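Local coordinates for protein restriction endonuclease PacI (Pseudomonas alcaligenes, PDB 3M7K) that cuts DNA at a rare eight-base-pair target as an HNH restriction endonuclease, probably through its beta-beta-alpha-metal active site, at residues Cys63-Ile68 with Ser123-Leu128; Asp92-Phe97 with Pro102-Leu107; Cys7-Ala12 with Thr50-Tyr55. One frame throughout, in Å; residues are numbered along the deposited sequence. Where two conformers were deposited one is given.

Contact 1: residues Cys63-Ile68 with Ser123-Leu128. With ZN (zinc ion), chain D; NA (sodium ion), chain N.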
loop_
_atom_site.group_PDB
_atom_site.type_symbol
_atom_site.label_atom_id
_atom_site.label_comp_id
_atom_site.label_asym_id
_atom_site.label_seq_id
_atom_site.Cartn_x
_atom_site.Cartn_y
_atom_site.Cartn_z
ATOM N N CYS A 63 -1.370 -2.780 -16.474
ATOM C CA CYS A 63 -0.606 -3.136 -15.294
ATOM C C CYS A 63 -0.453 -4.655 -15.266
ATOM O O CYS A 63 -1.425 -5.378 -15.456
ATOM C CB CYS A 63 -1.344 -2.664 -14.042
ATOM S SG CYS A 63 -0.646 -3.294 -12.471
ATOM N N GLY A 64 0.763 -5.126 -15.039
ATOM C CA GLY A 64 1.068 -6.555 -15.037
ATOM C C GLY A 64 0.584 -7.316 -13.809
ATOM O O GLY A 64 0.713 -8.542 -13.758
ATOM N N TYR A 65 0.050 -6.600 -12.814
ATOM C CA TYR A 65 -0.546 -7.230 -11.643
ATOM C C TYR A 65 -2.061 -7.218 -11.669
ATOM O O TYR A 65 -2.671 -8.275 -11.529
ATOM C CB TYR A 65 -0.040 -6.603 -10.339
ATOM C CG TYR A 65 1.432 -6.829 -10.168
ATOM C CD1 TYR A 65 2.333 -5.761 -10.206
ATOM C CD2 TYR A 65 1.938 -8.134 -10.029
ATOM C CE1 TYR A 65 3.704 -5.982 -10.061
ATOM C CE2 TYR A 65 3.298 -8.366 -9.902
ATOM C CZ TYR A 65 4.169 -7.291 -9.912
ATOM O OH TYR A 65 5.505 -7.528 -9.786
ATOM N N CYS A 66 -2.673 -6.043 -11.837
ATOM C CA CYS A 66 -4.142 -5.951 -11.780
ATOM C C CYS A 66 -4.817 -5.909 -13.144
ATOM O O CYS A 66 -6.041 -6.022 -13.225
ATOM C CB CYS A 66 -4.589 -4.741 -10.959
ATOM S SG CYS A 66 -4.266 -3.134 -11.753
ATOM N N GLY A 67 -4.038 -5.696 -14.200
ATOM C CA GLY A 67 -4.586 -5.720 -15.565
ATOM C C GLY A 67 -5.226 -4.412 -15.981
ATOM O O GLY A 67 -5.703 -4.284 -17.097
ATOM N N ILE A 68 -5.226 -3.406 -15.116
ATOM C CA ILE A 68 -5.881 -2.163 -15.507
ATOM C C ILE A 68 -5.143 -1.531 -16.706
ATOM O O ILE A 68 -3.915 -1.589 -16.775
ATOM C CB ILE A 68 -6.011 -1.176 -14.332
ATOM C CG1 ILE A 68 -7.066 -0.106 -14.669
ATOM C CG2 ILE A 68 -4.637 -0.531 -13.985
ATOM C CD1 ILE A 68 -7.519 0.681 -13.482
ATOM N N SER A 123 5.331 -13.045 -7.331
ATOM C CA SER A 123 4.396 -14.155 -7.223
ATOM C C SER A 123 3.253 -13.855 -6.252
ATOM O O SER A 123 2.077 -14.031 -6.589
ATOM C CB SER A 123 5.124 -15.416 -6.770
ATOM O OG SER A 123 4.229 -16.494 -6.799
ATOM N N GLU A 124 3.599 -13.392 -5.043
ATOM C CA GLU A 124 2.586 -12.983 -4.064
ATOM C C GLU A 124 1.732 -11.853 -4.637
ATOM O O GLU A 124 0.506 -11.845 -4.482
ATOM C CB GLU A 124 3.231 -12.553 -2.743
ATOM C CG GLU A 124 3.712 -13.730 -1.877
ATOM C CD GLU A 124 4.680 -13.330 -0.781
ATOM O OE1 GLU A 124 5.164 -12.172 -0.767
ATOM O OE2 GLU A 124 4.969 -14.188 0.076
ATOM N N MET A 125 2.376 -10.911 -5.313
ATOM C CA MET A 125 1.654 -9.754 -5.853
ATOM C C MET A 125 0.735 -10.124 -7.031
ATOM O O MET A 125 -0.304 -9.463 -7.255
ATOM C CB MET A 125 2.617 -8.618 -6.243
ATOM C CG MET A 125 1.881 -7.296 -6.519
ATOM S SD MET A 125 1.038 -6.595 -5.051
ATOM C CE MET A 125 -0.152 -5.465 -5.809
ATOM N N ASP A 126 1.120 -11.145 -7.803
ATOM C CA ASP A 126 0.217 -11.690 -8.827
ATOM C C ASP A 126 -1.147 -11.971 -8.214
ATOM O O ASP A 126 -2.184 -11.641 -8.802
ATOM C CB ASP A 126 0.769 -12.994 -9.439
ATOM C CG ASP A 126 1.841 -12.738 -10.474
ATOM O OD1 ASP A 126 1.916 -11.602 -10.993
ATOM O OD2 ASP A 126 2.611 -13.667 -10.762
ATOM N N VAL A 127 -1.124 -12.569 -7.021
ATOM C CA VAL A 127 -2.333 -12.948 -6.299
ATOM C C VAL A 127 -3.119 -11.721 -5.801
ATOM O O VAL A 127 -4.343 -11.656 -5.985
ATOM C CB VAL A 127 -2.013 -13.954 -5.152
ATOM C CG1 VAL A 127 -3.296 -14.534 -4.569
ATOM C CG2 VAL A 127 -1.153 -15.110 -5.681
ATOM N N LEU A 128 -2.432 -10.759 -5.170
ATOM C CA LEU A 128 -3.069 -9.487 -4.805
ATOM C C LEU A 128 -3.654 -8.792 -6.038
ATOM O O LEU A 128 -4.756 -8.237 -5.983
ATOM C CB LEU A 128 -2.081 -8.537 -4.102
ATOM C CG LEU A 128 -1.845 -8.759 -2.608
ATOM C CD1 LEU A 128 -1.093 -10.059 -2.338
ATOM C CD2 LEU A 128 -1.086 -7.598 -2.008
HETATM ZN ZN ZN D . -2.268 -2.371 -10.948
HETATM NA NA NA N . -6.486 -13.635 -5.617
HETATM O O HOH W 1 -7.599 -14.853 -3.235
HETATM O O HOH W 2 -9.040 -13.055 -6.057
#
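The turn that carries the first two cysteines of a four-cysteine zinc site meets helix 122-139 through Tyr65, whose ring rests on Met125. Met125 CG stands over the middle of one ring face, 3.7 Å from the Tyr65 ring centroid and only 13° off the ring normal, a CH-pi contact; its closest ring atom is Tyr65 CD2 at 3.6 Å. The Met125 chain crosses the Tyr65 side chain at about a right angle. With CG anti to the backbone N (chi1 -168°), the methionine bends at chi2, and SD drops back to 5.3 Å from the ring centroid, still above the same face, as a distant Met-aromatic contact. Asp126 comes in at the ring edge instead, OD1 lying near the ring plane 3.6 Å from Tyr65 CD2, where the slightly positive C-H groups would probably favour an acceptor. That oxygen also forms a salt bridge with Arg106, whose NH2 donates to Gly64 O as well, so one guanidinium ties the turn and the helix together. The phenol OH is held by Asp92 of the active site. Beyond the backbone end of Tyr65 lies a zinc knuckle: Cys63 SG and Cys66 SG bind the zinc ion together with Cys109 and Cys112. Its turn is folded by N-H groups pointing at sulfur, Tyr65 N at 3.4 Å and Cys66 N at 3.5 Å from Cys63 SG, the latter almost straight at 176°. On the same helix, Glu124 makes a salt bridge to Arg139 of the second subunit, and Val127 O binds a sodium ion at 2.9 Å.

Contact 2: residues Asp92-Phe97 with Pro102-Leu107. With MG (magnesium ion), chain F; nucleotides of chain B; nucleotides of chain C.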
loop_
_atom_site.group_PDB
_atom_site.type_symbol
_atom_site.label_atom_id
_atom_site.label_comp_id
_atom_site.label_asym_id
_atom_site.label_seq_id
_atom_site.Cartn_x
_atom_site.Cartn_y
_atom_site.Cartn_z
ATOM N N ASP A 92 7.721 -1.615 -12.231
ATOM C CA ASP A 92 8.043 -2.362 -11.019
ATOM C C ASP A 92 9.345 -3.142 -11.235
ATOM O O ASP A 92 9.493 -3.855 -12.231
ATOM C CB ASP A 92 6.945 -3.376 -10.698
ATOM C CG ASP A 92 7.329 -4.319 -9.578
ATOM O OD1 ASP A 92 7.812 -3.811 -8.547
ATOM O OD2 ASP A 92 7.140 -5.567 -9.714
ATOM N N ARG A 93 10.272 -2.995 -10.303
ATOM C CA ARG A 93 11.430 -3.887 -10.205
ATOM C C ARG A 93 10.916 -5.143 -9.498
ATOM O O ARG A 93 10.758 -5.151 -8.264
ATOM C CB ARG A 93 12.543 -3.192 -9.426
ATOM C CG ARG A 93 12.987 -1.853 -10.055
ATOM C CD ARG A 93 13.925 -1.046 -9.134
ATOM N NE ARG A 93 13.259 -0.524 -7.924
ATOM C CZ ARG A 93 13.344 -1.090 -6.715
ATOM N NH1 ARG A 93 14.079 -2.181 -6.535
ATOM N NH2 ARG A 93 12.712 -0.556 -5.674
ATOM N N SER A 94 10.579 -6.157 -10.297
ATOM C CA SER A 94 9.989 -7.420 -9.832
ATOM C C SER A 94 10.596 -7.896 -8.526
ATOM O O SER A 94 9.913 -8.062 -7.518
ATOM C CB SER A 94 10.244 -8.542 -10.862
ATOM O OG SER A 94 9.098 -8.713 -11.661
ATOM N N ASP A 95 11.894 -8.135 -8.583
ATOM C CA ASP A 95 12.675 -8.459 -7.418
ATOM C C ASP A 95 13.115 -7.109 -6.883
ATOM O O ASP A 95 13.905 -6.400 -7.522
ATOM C CB ASP A 95 13.870 -9.349 -7.811
ATOM C CG ASP A 95 14.717 -9.743 -6.620
ATOM O OD1 ASP A 95 14.476 -9.208 -5.521
ATOM O OD2 ASP A 95 15.640 -10.569 -6.780
ATOM N N SER A 96 12.556 -6.729 -5.733
ATOM C CA SER A 96 12.760 -5.382 -5.223
ATOM C C SER A 96 14.181 -5.159 -4.740
ATOM O O SER A 96 14.582 -4.012 -4.511
ATOM C CB SER A 96 11.754 -5.033 -4.111
ATOM O OG SER A 96 11.215 -3.730 -4.352
ATOM N N PHE A 97 14.927 -6.257 -4.573
ATOM C CA PHE A 97 16.350 -6.183 -4.303
ATOM C C PHE A 97 17.174 -5.879 -5.554
ATOM O O PHE A 97 18.322 -5.431 -5.430
ATOM C CB PHE A 97 16.865 -7.499 -3.701
ATOM C CG PHE A 97 16.305 -7.826 -2.357
ATOM C CD1 PHE A 97 16.874 -7.290 -1.200
ATOM C CD2 PHE A 97 15.229 -8.708 -2.234
ATOM C CE1 PHE A 97 16.377 -7.613 0.068
ATOM C CE2 PHE A 97 14.706 -9.036 -0.965
ATOM C CZ PHE A 97 15.283 -8.488 0.186
ATOM N N PRO A 102 15.580 -4.977 -18.367
ATOM C CA PRO A 102 14.580 -5.709 -19.137
ATOM C C PRO A 102 14.099 -6.987 -18.435
ATOM O O PRO A 102 12.900 -7.258 -18.413
ATOM C CB PRO A 102 15.335 -6.053 -20.434
ATOM C CG PRO A 102 16.243 -4.857 -20.625
ATOM C CD PRO A 102 16.687 -4.490 -19.220
ATOM N N GLN A 103 15.022 -7.746 -17.847
ATOM C CA GLN A 103 14.640 -8.989 -17.180
ATOM C C GLN A 103 13.844 -8.749 -15.895
ATOM O O GLN A 103 12.881 -9.488 -15.615
ATOM C CB GLN A 103 15.859 -9.886 -16.916
ATOM C CG GLN A 103 15.532 -11.198 -16.187
ATOM C CD GLN A 103 14.513 -12.063 -16.923
ATOM O OE1 GLN A 103 14.503 -12.129 -18.155
ATOM N NE2 GLN A 103 13.661 -12.741 -16.163
ATOM N N ASN A 104 14.200 -7.714 -15.140
ATOM C CA ASN A 104 13.542 -7.454 -13.837
ATOM C C ASN A 104 12.331 -6.513 -13.875
ATOM O O ASN A 104 11.613 -6.360 -12.886
ATOM C CB ASN A 104 14.585 -6.926 -12.855
ATOM C CG ASN A 104 14.122 -6.971 -11.420
ATOM O OD1 ASN A 104 13.445 -7.915 -10.985
ATOM N ND2 ASN A 104 14.489 -5.952 -10.668
ATOM N N ALA A 105 12.108 -5.881 -15.014
ATOM C CA ALA A 105 11.052 -4.877 -15.150
ATOM C C ALA A 105 9.716 -5.519 -15.449
ATOM O O ALA A 105 9.615 -6.461 -16.249
ATOM C CB ALA A 105 11.395 -3.885 -16.224
ATOM N N ARG A 106 8.693 -4.957 -14.821
ATOM C CA ARG A 106 7.323 -5.335 -15.026
ATOM C C ARG A 106 6.555 -4.019 -15.077
ATOM O O ARG A 106 6.821 -3.122 -14.268
ATOM C CB ARG A 106 6.921 -6.131 -13.789
ATOM C CG ARG A 106 5.664 -6.851 -13.914
ATOM C CD ARG A 106 5.781 -8.203 -13.240
ATOM N NE ARG A 106 4.462 -8.763 -13.298
ATOM C CZ ARG A 106 4.090 -9.924 -12.792
ATOM N NH1 ARG A 106 4.962 -10.709 -12.170
ATOM N NH2 ARG A 106 2.823 -10.277 -12.915
ATOM N N LEU A 107 5.606 -3.873 -16.000
ATOM C CA LEU A 107 4.769 -2.673 -15.999
ATOM C C LEU A 107 3.814 -2.775 -14.830
ATOM O O LEU A 107 3.246 -3.847 -14.581
ATOM C CB LEU A 107 3.976 -2.573 -17.296
ATOM C CG LEU A 107 3.542 -1.251 -17.899
ATOM C CD1 LEU A 107 4.703 -0.268 -18.167
ATOM C CD2 LEU A 107 2.785 -1.586 -19.189
HETATM MG MG MG F . 8.165 -1.774 -7.380
ATOM P P DT B 10 11.785 0.013 -2.337
ATOM O OP1 DT B 10 12.058 -1.350 -2.844
ATOM O OP2 DT B 10 12.816 1.082 -2.323
ATOM O "O5'" DT B 10 10.543 0.607 -3.154
ATOM C "C5'" DT B 10 9.456 -0.245 -3.451
ATOM C "C4'" DT B 10 8.280 0.535 -4.018
ATOM O "O4'" DT B 10 7.888 1.527 -3.046
ATOM C "C3'" DT B 10 8.526 1.363 -5.272
ATOM O "O3'" DT B 10 8.582 0.531 -6.430
ATOM C "C2'" DT B 10 7.306 2.285 -5.233
ATOM C "C1'" DT B 10 7.168 2.543 -3.721
ATOM N N1 DT B 10 7.787 3.864 -3.269
ATOM C C2 DT B 10 6.942 4.943 -3.048
ATOM O O2 DT B 10 5.735 4.867 -3.200
ATOM N N3 DT B 10 7.550 6.109 -2.656
ATOM C C4 DT B 10 8.911 6.287 -2.478
ATOM O O4 DT B 10 9.383 7.379 -2.115
ATOM C C5 DT B 10 9.741 5.122 -2.732
ATOM C C7 DT B 10 11.251 5.191 -2.566
ATOM C C6 DT B 10 9.147 3.982 -3.114
ATOM O OP3 DT C 1 11.393 3.383 -5.986
ATOM P P DT C 1 11.169 2.843 -7.355
ATOM O OP1 DT C 1 11.209 1.405 -7.582
ATOM O OP2 DT C 1 12.092 3.537 -8.252
ATOM O "O5'" DT C 1 9.681 3.368 -7.622
ATOM C "C5'" DT C 1 9.114 3.572 -8.854
ATOM C "C4'" DT C 1 7.732 4.180 -8.615
ATOM O "O4'" DT C 1 7.694 4.841 -7.333
ATOM C "C3'" DT C 1 7.334 5.203 -9.646
ATOM O "O3'" DT C 1 5.931 5.108 -9.906
ATOM C "C2'" DT C 1 7.729 6.524 -8.974
ATOM C "C1'" DT C 1 7.478 6.234 -7.492
ATOM N N1 DT C 1 8.439 6.960 -6.650
ATOM C C2 DT C 1 7.984 7.974 -5.837
ATOM O O2 DT C 1 6.821 8.312 -5.758
ATOM N N3 DT C 1 8.946 8.600 -5.098
ATOM C C4 DT C 1 10.303 8.322 -5.099
ATOM O O4 DT C 1 11.073 8.963 -4.398
ATOM C C5 DT C 1 10.731 7.248 -5.967
ATOM C C7 DT C 1 12.191 6.868 -6.038
ATOM C C6 DT C 1 9.785 6.618 -6.700
HETATM O O HOH W 3 10.092 -2.898 -6.776
HETATM O O HOH W 4 6.936 -2.447 -5.470
#
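Asp92 and Arg106 form an antiparallel hydrogen-bonded pair in the hairpin of the beta-beta-alpha-metal motif, with Asp92 N giving Arg106 O a 2.7 Å bond. Their side chains run side by side and point the same way, but the charged ends part: Arg106 turns to Asp126, while Asp92 OD2 is held by Tyr65 OH and OD1 binds the magnesium ion at 2.4 Å. Asn113, O3' of DT10 of chain B and two waters also bind that metal. Where the strands end, the Asn104 amide clamps the main chain of Asp95. A chi1 of -165° turns the Asn104 amide away from its own N and carries OD1 to within 2.9 Å of Asp95 N, on a lone pair in the carbonyl plane; ND2 donates to Asp95 O at 3.2 Å and also serves Gly99 O. A leucine in its place would probably leave Asp95 N, Asp95 O and Gly99 O without these mates and let the turn shift beside the DNA-binding residues. Arg93, from the next pair, bends at chi3 and lays its guanidinium edge against phosphate oxygens of the two nucleotides that flank the cut: NE donates to DT1 of chain C OP1 at 2.8 Å, and NH2 reaches DT10 of chain B OP1 at 3.0 Å.

Contact 3: residues Cys7-Ala12 with Thr50-Tyr55. With ZN (zinc ion), chain E.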
loop_
_atom_site.group_PDB
_atom_site.type_symbol
_atom_site.label_atom_id
_atom_site.label_comp_id
_atom_site.label_asym_id
_atom_site.label_seq_id
_atom_site.Cartn_x
_atom_site.Cartn_y
_atom_site.Cartn_z
ATOM N N CYS A 7 12.291 12.790 -27.830
ATOM C CA CYS A 7 12.678 11.565 -28.545
ATOM C C CYS A 7 12.604 11.689 -30.074
ATOM O O CYS A 7 13.176 10.862 -30.776
ATOM C CB CYS A 7 11.842 10.356 -28.090
ATOM S SG CYS A 7 10.072 10.519 -28.391
ATOM N N GLN A 8 11.887 12.699 -30.568
ATOM C CA GLN A 8 11.663 12.921 -32.010
ATOM C C GLN A 8 10.661 11.955 -32.650
ATOM O O GLN A 8 10.480 11.961 -33.874
ATOM C CB GLN A 8 12.987 12.936 -32.814
ATOM C CG GLN A 8 14.057 13.862 -32.257
ATOM C CD GLN A 8 13.732 15.311 -32.495
ATOM O OE1 GLN A 8 14.121 15.884 -33.513
ATOM N NE2 GLN A 8 13.027 15.923 -31.553
ATOM N N ARG A 9 9.999 11.136 -31.833
ATOM C CA ARG A 9 9.042 10.178 -32.371
ATOM C C ARG A 9 7.744 10.846 -32.792
ATOM O O ARG A 9 7.311 11.823 -32.172
ATOM C CB ARG A 9 8.749 9.054 -31.378
ATOM C CG ARG A 9 9.912 8.111 -31.135
ATOM C CD ARG A 9 9.541 7.040 -30.132
ATOM N NE ARG A 9 9.042 7.618 -28.874
ATOM C CZ ARG A 9 8.304 6.953 -27.995
ATOM N NH1 ARG A 9 7.972 5.691 -28.231
ATOM N NH2 ARG A 9 7.884 7.556 -26.885
ATOM N N ASN A 10 7.161 10.334 -33.878
ATOM C CA ASN A 10 5.822 10.719 -34.280
ATOM C C ASN A 10 4.820 9.861 -33.514
ATOM O O ASN A 10 4.873 8.626 -33.587
ATOM C CB ASN A 10 5.684 10.589 -35.796
ATOM C CG ASN A 10 6.661 11.483 -36.532
ATOM O OD1 ASN A 10 6.693 12.692 -36.305
ATOM N ND2 ASN A 10 7.479 10.892 -37.397
ATOM N N LEU A 11 3.946 10.518 -32.739
ATOM C CA LEU A 11 3.066 9.839 -31.754
ATOM C C LEU A 11 1.654 10.399 -31.647
ATOM O O LEU A 11 1.443 11.594 -31.806
ATOM C CB LEU A 11 3.672 9.941 -30.344
ATOM C CG LEU A 11 5.122 9.570 -30.078
ATOM C CD1 LEU A 11 5.531 10.121 -28.739
ATOM C CD2 LEU A 11 5.307 8.070 -30.134
ATOM N N ALA A 12 0.699 9.537 -31.301
ATOM C CA ALA A 12 -0.685 9.960 -31.038
ATOM C C ALA A 12 -0.861 10.774 -29.763
ATOM O O ALA A 12 -0.025 10.717 -28.851
ATOM C CB ALA A 12 -1.595 8.774 -31.003
ATOM N N THR A 50 16.046 1.026 -25.762
ATOM C CA THR A 50 15.450 -0.235 -25.340
ATOM C C THR A 50 14.249 0.017 -24.423
ATOM O O THR A 50 13.222 -0.669 -24.554
ATOM C CB THR A 50 16.461 -1.254 -24.719
ATOM O OG1 THR A 50 15.741 -2.419 -24.290
ATOM C CG2 THR A 50 17.167 -0.687 -23.519
ATOM N N PHE A 51 14.341 1.012 -23.542
ATOM C CA PHE A 51 13.199 1.339 -22.685
ATOM C C PHE A 51 11.986 1.759 -23.494
ATOM O O PHE A 51 10.886 1.315 -23.206
ATOM C CB PHE A 51 13.502 2.419 -21.639
ATOM C CG PHE A 51 12.276 2.822 -20.845
ATOM C CD1 PHE A 51 11.736 1.963 -19.885
ATOM C CD2 PHE A 51 11.623 4.019 -21.112
ATOM C CE1 PHE A 51 10.574 2.327 -19.176
ATOM C CE2 PHE A 51 10.473 4.384 -20.428
ATOM C CZ PHE A 51 9.946 3.538 -19.455
ATOM N N LEU A 52 12.188 2.609 -24.500
ATOM C CA LEU A 52 11.070 3.107 -25.311
ATOM C C LEU A 52 10.400 1.979 -26.083
ATOM O O LEU A 52 9.169 1.962 -26.190
ATOM C CB LEU A 52 11.480 4.253 -26.246
ATOM C CG LEU A 52 11.871 5.613 -25.641
ATOM C CD1 LEU A 52 12.190 6.589 -26.774
ATOM C CD2 LEU A 52 10.807 6.208 -24.745
ATOM N N ALA A 53 11.189 1.026 -26.577
ATOM C CA ALA A 53 10.614 -0.147 -27.240
ATOM C C ALA A 53 9.873 -1.032 -26.245
ATOM O O ALA A 53 8.819 -1.588 -26.559
ATOM C CB ALA A 53 11.694 -0.961 -27.985
ATOM N N TRP A 54 10.450 -1.177 -25.054
ATOM C CA TRP A 54 9.845 -1.962 -23.981
ATOM C C TRP A 54 8.532 -1.310 -23.536
ATOM O O TRP A 54 7.527 -2.010 -23.325
ATOM C CB TRP A 54 10.841 -2.109 -22.831
ATOM C CG TRP A 54 10.349 -2.905 -21.651
ATOM C CD1 TRP A 54 10.449 -4.266 -21.468
ATOM C CD2 TRP A 54 9.679 -2.391 -20.508
ATOM N NE1 TRP A 54 9.876 -4.621 -20.269
ATOM C CE2 TRP A 54 9.394 -3.488 -19.660
ATOM C CE3 TRP A 54 9.288 -1.102 -20.110
ATOM C CZ2 TRP A 54 8.732 -3.333 -18.424
ATOM C CZ3 TRP A 54 8.630 -0.951 -18.881
ATOM C CH2 TRP A 54 8.364 -2.062 -18.054
ATOM N N TYR A 55 8.529 0.018 -23.432
ATOM C CA TYR A 55 7.387 0.752 -22.872
ATOM C C TYR A 55 6.199 0.747 -23.838
ATOM O O TYR A 55 5.038 0.876 -23.421
ATOM C CB TYR A 55 7.789 2.196 -22.517
ATOM C CG TYR A 55 6.856 2.924 -21.540
ATOM C CD1 TYR A 55 6.273 4.142 -21.887
ATOM C CD2 TYR A 55 6.587 2.408 -20.270
ATOM C CE1 TYR A 55 5.427 4.833 -20.998
ATOM C CE2 TYR A 55 5.733 3.082 -19.371
ATOM C CZ TYR A 55 5.168 4.302 -19.747
ATOM O OH TYR A 55 4.341 4.973 -18.897
HETATM ZN ZN ZN E . 9.332 11.503 -26.273
HETATM O O HOH W 5 7.430 4.015 -26.042
#
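Leu52, on helix 48-55, lays its two methyl groups against the flat guanidinium of Arg9, the two side chains meeting at a slant. CD1 sits 3.9 Å from Arg9 NE, over the face but offset toward its rim, and CD2 is 3.9 Å from Arg9 NH2. The opposite face is covered by Leu11 CD2, centred above the plane, so the guanidinium is sandwiched between two leucines while its edges stay available for polar partners. One edge is used at once: Arg9 NE donates to Cys7 SG at 3.1 Å, nearly straight at 170° and with the sulfur in the guanidinium plane. A bend at chi3 (-55°) curls the chain back to reach it. This bond fixes the turn of the flat group, and the extra donor would be expected to draw off some negative charge from the sulfur. NH1 looks toward the helix instead, where a water accepts from it at 2.8 Å and donates to Leu52 O, bridging side chain and helix backbone. Leu52 CD1 also packs on Cys7 CB at 4.0 Å, an apolar touch next to the metal. Cys7 SG binds zinc with Cys4, Cys24 and Cys27, and Arg9 N gives Cys7 SG a second, longer bond at 3.5 Å. A backbone N-H to the sulfur of the second cysteine of a Cys-x-x-Cys pair, as from Arg9 N here, is typical of a zinc knuckle in a four-cysteine zinc site, here probably structural.

Along the chain contact 3 closes first; contact 1 then opens at Cys63 and brackets contact 2 before closing on helix 122-139. Contacts 1 and 2 have centres 13 Å apart and touch directly, Tyr65 CE2 packing 3.4 Å from Arg106 CZ, so the second zinc site backs onto the magnesium-binding hairpin 90-93/105-108. Contact 3 lies on the other side of the chain's centre from contact 1, about 25 Å away between centres. Its helix 48-55 joins it to contact 2: Trp54 CZ2 packs 3.5 Å from Ala105 CB, and Tyr55 meets Leu107. The magnesium- and DNA-binding hairpin thus touches elements of both zinc-bearing parts, with the second subunit reached through helix 122-139.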